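PDB 2B78: hypothetical protein SMU.776 from Streptococcus mutans, which probably acts as an S-adenosylmethionine-dependent methyltransferase and may bind RNA, its substrate not being established. Local coordinates for residues Lys12-Lys15 against Leu20-Ser23; Val36-Asp41 against Gly47-Ser52. One frame throughout, in Å; residues are numbered along the deposited sequence.

How the contacts relate
Contacts 1 and 2 both lie in the PUA-like domain, and their centres are about 10 Å apart. Contact 1 sets helix 8-16 against strand 20-22, an outermost strand of the five-stranded sheet; contact 2 pairs strands 34-39 and 45-54 within that sheet. Their chemistry differs accordingly: residues 36-41 and 47-52 are joined mainly by backbone hydrogen bonds and buried apolar side chains, whereas residues 12-15 and 20-23 share one leucine pair and a partly exposed polar pair, Lys13 and Ser22, bridged by water. The two meet in one hydrophobic core, where Leu14 CD1 lies 3.5 Å from Leu38 CD1 and Leu21 CD1 lies 4.1 Å from Leu51 CD2.

Contact 1: residues Lys12-Lys15 against Leu20-Ser23; sequences KKLK and LLSS
Leu14 lays its CD2 methyl against CD2 of Leu21, 4.2 Å away, the two branched ends meeting at a slant. Neither CB aims straight at the partner. In both residues CG stands beside the backbone N and anti to the carbonyl carbon (chi1 -79° in Leu14, -55° in Leu21), which brings the ends closer than the first bonds alone suggest. Both leucines are buried, and Tyr26 touches each of them. The pair joins helix 8-16 to strand 20-22, an outermost strand of the five-stranded sheet of the PUA-like domain; Leu21 is hydrogen-bonded through its backbone to Val58 and Gly59 of strand 57-63, and Leu14 also touches Leu61 and Leu46, so the helix packs over several strands of the sheet.

Beside this apolar pair lie the partly exposed Lys13 and Ser22. Lys13 points its CB at the strand, and its chain bends at chi3 (74°), ending with NZ 3.6 Å from Ser22 OG, a distance at which the two are not directly bonded. A water closes the gap: it accepts from Lys13 NZ at 3.2 Å and donates to Leu20 O at 2.8 Å, while a third hydrogen bond, also 2.8 Å long, links it to Ser22 OG. Three groups thus hold the water between helix and strand. The same ammonium group makes a salt bridge with Asp25, which probably helps to fix where the lysine ends.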
loop_
_atom_site.group_PDB
_atom_site.type_symbol
_atom_site.label_atom_id
_atom_site.label_comp_id
_atom_site.label_asym_id
_atom_site.label_seq_id
_atom_site.Cartn_x
_atom_site.Cartn_y
_atom_site.Cartn_z
ATOM N N LYS A 12 -18.451 -18.948 -10.654
ATOM C CA LYS A 12 -17.987 -18.211 -11.823
ATOM C C LYS A 12 -16.727 -17.410 -11.506
ATOM O O LYS A 12 -15.821 -17.318 -12.332
ATOM C CB LYS A 12 -19.095 -17.288 -12.363
ATOM C CG LYS A 12 -19.579 -16.223 -11.394
ATOM C CD LYS A 12 -20.881 -15.565 -11.866
ATOM C CE LYS A 12 -20.663 -14.276 -12.660
ATOM N NZ LYS A 12 -20.027 -14.445 -14.000
ATOM N N LYS A 13 -16.653 -16.842 -10.308
ATOM C CA LYS A 13 -15.473 -16.071 -9.936
ATOM C C LYS A 13 -14.256 -16.982 -9.852
ATOM O O LYS A 13 -13.193 -16.657 -10.384
ATOM C CB LYS A 13 -15.702 -15.351 -8.606
ATOM C CG LYS A 13 -16.696 -14.206 -8.720
ATOM C CD LYS A 13 -17.061 -13.604 -7.373
ATOM C CE LYS A 13 -15.937 -12.759 -6.806
ATOM N NZ LYS A 13 -16.372 -12.042 -5.573
ATOM N N LEU A 14 -14.414 -18.126 -9.193
ATOM C CA LEU A 14 -13.317 -19.081 -9.072
ATOM C C LEU A 14 -12.829 -19.484 -10.452
ATOM O O LEU A 14 -11.629 -19.464 -10.719
ATOM C CB LEU A 14 -13.760 -20.330 -8.300
ATOM C CG LEU A 14 -13.823 -20.207 -6.778
ATOM C CD1 LEU A 14 -14.481 -21.447 -6.176
ATOM C CD2 LEU A 14 -12.406 -20.017 -6.235
ATOM N N LYS A 15 -13.759 -19.837 -11.335
ATOM C CA LYS A 15 -13.389 -20.243 -12.685
ATOM C C LYS A 15 -12.755 -19.109 -13.488
ATOM O O LYS A 15 -11.980 -19.358 -14.406
ATOM C CB LYS A 15 -14.609 -20.798 -13.434
ATOM C CG LYS A 15 -15.165 -22.086 -12.831
ATOM C CD LYS A 15 -16.207 -22.760 -13.726
ATOM C CE LYS A 15 -17.459 -21.912 -13.912
ATOM N NZ LYS A 15 -18.503 -22.623 -14.715
ATOM N N LEU A 20 -9.630 -14.432 -4.238
ATOM C CA LEU A 20 -10.253 -13.968 -3.003
ATOM C C LEU A 20 -11.656 -14.554 -2.814
ATOM O O LEU A 20 -12.488 -14.492 -3.718
ATOM C CB LEU A 20 -10.342 -12.444 -3.014
ATOM C CG LEU A 20 -11.196 -11.815 -1.917
ATOM C CD1 LEU A 20 -10.613 -12.160 -0.558
ATOM C CD2 LEU A 20 -11.247 -10.307 -2.122
ATOM N N LEU A 21 -11.906 -15.121 -1.636
ATOM C CA LEU A 21 -13.209 -15.698 -1.319
ATOM C C LEU A 21 -13.970 -14.623 -0.550
ATOM O O LEU A 21 -13.685 -14.366 0.622
ATOM C CB LEU A 21 -13.037 -16.950 -0.452
ATOM C CG LEU A 21 -12.117 -18.024 -1.038
ATOM C CD1 LEU A 21 -11.973 -19.163 -0.053
ATOM C CD2 LEU A 21 -12.676 -18.526 -2.358
ATOM N N SER A 22 -14.930 -13.986 -1.212
ATOM C CA SER A 22 -15.696 -12.920 -0.572
ATOM C C SER A 22 -16.756 -13.424 0.391
ATOM O O SER A 22 -17.470 -14.381 0.106
ATOM C CB SER A 22 -16.349 -12.018 -1.628
ATOM O OG SER A 22 -15.382 -11.186 -2.244
ATOM N N SER A 23 -16.844 -12.761 1.539
ATOM C CA SER A 23 -17.824 -13.125 2.546
ATOM C C SER A 23 -19.206 -13.132 1.896
ATOM O O SER A 23 -19.985 -14.069 2.065
ATOM C CB SER A 23 -17.788 -12.111 3.689
ATOM O OG SER A 23 -18.664 -12.495 4.729
HETATM O O HOH W 1 -13.502 -11.948 -4.167
#

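Contact 2: residues Val36-Asp41 against Gly47-Ser52; sequences VQLYSD and GTAYLS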
loop_
_atom_site.group_PDB
_atom_site.type_symbol
_atom_site.label_atom_id
_atom_site.label_comp_id
_atom_site.label_asym_id
_atom_site.label_seq_id
_atom_site.Cartn_x
_atom_site.Cartn_y
_atom_site.Cartn_z
ATOM N N VAL A 36 -9.576 -26.366 2.684
ATOM C CA VAL A 36 -10.801 -27.018 2.245
ATOM C C VAL A 36 -10.710 -27.262 0.753
ATOM O O VAL A 36 -9.780 -26.790 0.095
ATOM C CB VAL A 36 -12.059 -26.152 2.531
ATOM C CG1 VAL A 36 -12.161 -25.849 4.027
ATOM C CG2 VAL A 36 -12.006 -24.853 1.721
ATOM N N GLN A 37 -11.660 -28.028 0.231
ATOM C CA GLN A 37 -11.713 -28.300 -1.192
ATOM C C GLN A 37 -13.033 -27.719 -1.651
ATOM O O GLN A 37 -14.086 -28.052 -1.106
ATOM C CB GLN A 37 -11.692 -29.799 -1.475
ATOM C CG GLN A 37 -10.457 -30.518 -0.969
ATOM C CD GLN A 37 -10.417 -31.955 -1.447
ATOM O OE1 GLN A 37 -11.389 -32.702 -1.289
ATOM N NE2 GLN A 37 -9.292 -32.355 -2.038
ATOM N N LEU A 38 -12.970 -26.840 -2.641
ATOM C CA LEU A 38 -14.163 -26.193 -3.169
ATOM C C LEU A 38 -14.787 -27.001 -4.292
ATOM O O LEU A 38 -14.088 -27.455 -5.199
ATOM C CB LEU A 38 -13.804 -24.806 -3.694
ATOM C CG LEU A 38 -13.052 -23.925 -2.695
ATOM C CD1 LEU A 38 -12.744 -22.583 -3.331
ATOM C CD2 LEU A 38 -13.894 -23.752 -1.437
ATOM N N TYR A 39 -16.108 -27.157 -4.228
ATOM C CA TYR A 39 -16.869 -27.897 -5.233
ATOM C C TYR A 39 -18.090 -27.090 -5.689
ATOM O O TYR A 39 -18.657 -26.319 -4.913
ATOM C CB TYR A 39 -17.350 -29.230 -4.651
ATOM C CG TYR A 39 -16.311 -30.326 -4.651
ATOM C CD1 TYR A 39 -16.238 -31.240 -5.700
ATOM C CD2 TYR A 39 -15.395 -30.449 -3.605
ATOM C CE1 TYR A 39 -15.275 -32.257 -5.707
ATOM C CE2 TYR A 39 -14.430 -31.456 -3.604
ATOM C CZ TYR A 39 -14.378 -32.355 -4.659
ATOM O OH TYR A 39 -13.426 -33.349 -4.668
ATOM N N SER A 40 -18.493 -27.277 -6.942
ATOM C CA SER A 40 -19.664 -26.584 -7.481
ATOM C C SER A 40 -20.907 -27.341 -7.018
ATOM O O SER A 40 -20.795 -28.333 -6.293
ATOM C CB SER A 40 -19.628 -26.577 -9.009
ATOM O OG SER A 40 -19.785 -27.892 -9.506
ATOM N N ASP A 41 -22.081 -26.877 -7.440
ATOM C CA ASP A 41 -23.346 -27.517 -7.073
ATOM C C ASP A 41 -23.532 -28.831 -7.821
ATOM O O ASP A 41 -24.399 -29.639 -7.474
ATOM C CB ASP A 41 -24.531 -26.585 -7.368
ATOM C CG ASP A 41 -24.482 -25.995 -8.769
ATOM O OD1 ASP A 41 -24.215 -26.751 -9.729
ATOM O OD2 ASP A 41 -24.719 -24.772 -8.914
ATOM N N GLY A 47 -11.121 -26.611 -6.797
ATOM C CA GLY A 47 -9.806 -26.250 -6.292
ATOM C C GLY A 47 -9.568 -26.392 -4.809
ATOM O O GLY A 47 -10.475 -26.711 -4.036
ATOM N N THR A 48 -8.322 -26.143 -4.416
ATOM C CA THR A 48 -7.899 -26.216 -3.023
ATOM C C THR A 48 -7.881 -24.792 -2.494
ATOM O O THR A 48 -7.454 -23.882 -3.198
ATOM C CB THR A 48 -6.479 -26.826 -2.920
ATOM O OG1 THR A 48 -6.495 -28.155 -3.458
ATOM C CG2 THR A 48 -6.006 -26.874 -1.466
ATOM N N ALA A 49 -8.352 -24.590 -1.268
ATOM C CA ALA A 49 -8.376 -23.252 -0.689
ATOM C C ALA A 49 -8.213 -23.304 0.822
ATOM O O ALA A 49 -8.226 -24.380 1.416
ATOM C CB ALA A 49 -9.695 -22.566 -1.041
ATOM N N TYR A 50 -8.046 -22.141 1.443
ATOM C CA TYR A 50 -7.945 -22.097 2.892
ATOM C C TYR A 50 -8.881 -21.015 3.407
ATOM O O TYR A 50 -9.099 -19.993 2.750
ATOM C CB TYR A 50 -6.491 -21.868 3.361
ATOM C CG TYR A 50 -5.951 -20.446 3.331
ATOM C CD1 TYR A 50 -6.392 -19.483 4.240
ATOM C CD2 TYR A 50 -4.951 -20.083 2.427
ATOM C CE1 TYR A 50 -5.849 -18.192 4.250
ATOM C CE2 TYR A 50 -4.396 -18.792 2.431
ATOM C CZ TYR A 50 -4.849 -17.857 3.344
ATOM O OH TYR A 50 -4.299 -16.594 3.370
ATOM N N LEU A 51 -9.460 -21.264 4.576
ATOM C CA LEU A 51 -10.378 -20.320 5.182
ATOM C C LEU A 51 -9.735 -19.605 6.355
ATOM O O LEU A 51 -9.023 -20.210 7.147
ATOM C CB LEU A 51 -11.641 -21.037 5.672
ATOM C CG LEU A 51 -12.476 -21.805 4.647
ATOM C CD1 LEU A 51 -13.678 -22.429 5.343
ATOM C CD2 LEU A 51 -12.928 -20.863 3.541
ATOM N N SER A 52 -9.996 -18.308 6.446
ATOM C CA SER A 52 -9.501 -17.482 7.533
ATOM C C SER A 52 -10.067 -16.101 7.286
ATOM O O SER A 52 -10.087 -15.623 6.152
ATOM C CB SER A 52 -7.970 -17.440 7.550
ATOM O OG SER A 52 -7.503 -16.808 8.735
#
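Val36 N donates to Ala49 O at 2.7 Å, a nearly straight bond with an angle of 168° at the hydrogen. The return bond, from Ala49 N to Val36 O, is 3.0 Å long and closes the hydrogen-bonded pair. Two residues along the strand, Leu38 N reaches Gly47 O at 2.9 Å, and Gln37 CA adds a CA-H...O contact to that oxygen at 3.5 Å. The reciprocal bond from Gly47 N to Leu38 O is weak. Between them, Gln37 and Thr48 form a non-hydrogen-bonded pair with side chains on the other face from Val36 and Ala49.

On the Val36 face the packing is apolar. Leu38 brings its CD1 to within 3.8 Å of Ala49 CB, its CG also lying close to that methyl. Farther along, Val36 CG1 meets Leu51 CD1 at 4.0 Å, the two side chains crossing at about a right angle; with chi1 at -58°, CG1 is anti to the carbonyl carbon, while CG2 stays nearer Ala49.

The segments belong to a beta hairpin of the PUA-like domain; the N-to-C directions of segments 36-39 and 47-52 differ by 126°, well short of exactly antiparallel. Strand 2-5 runs parallel to strand 34-39 along its other edge, bonding to Gln37 through Ile2 and Leu4, while strand 57-63 lies beyond strand 45-54 and helix 8-16 packs against the face that carries Leu38.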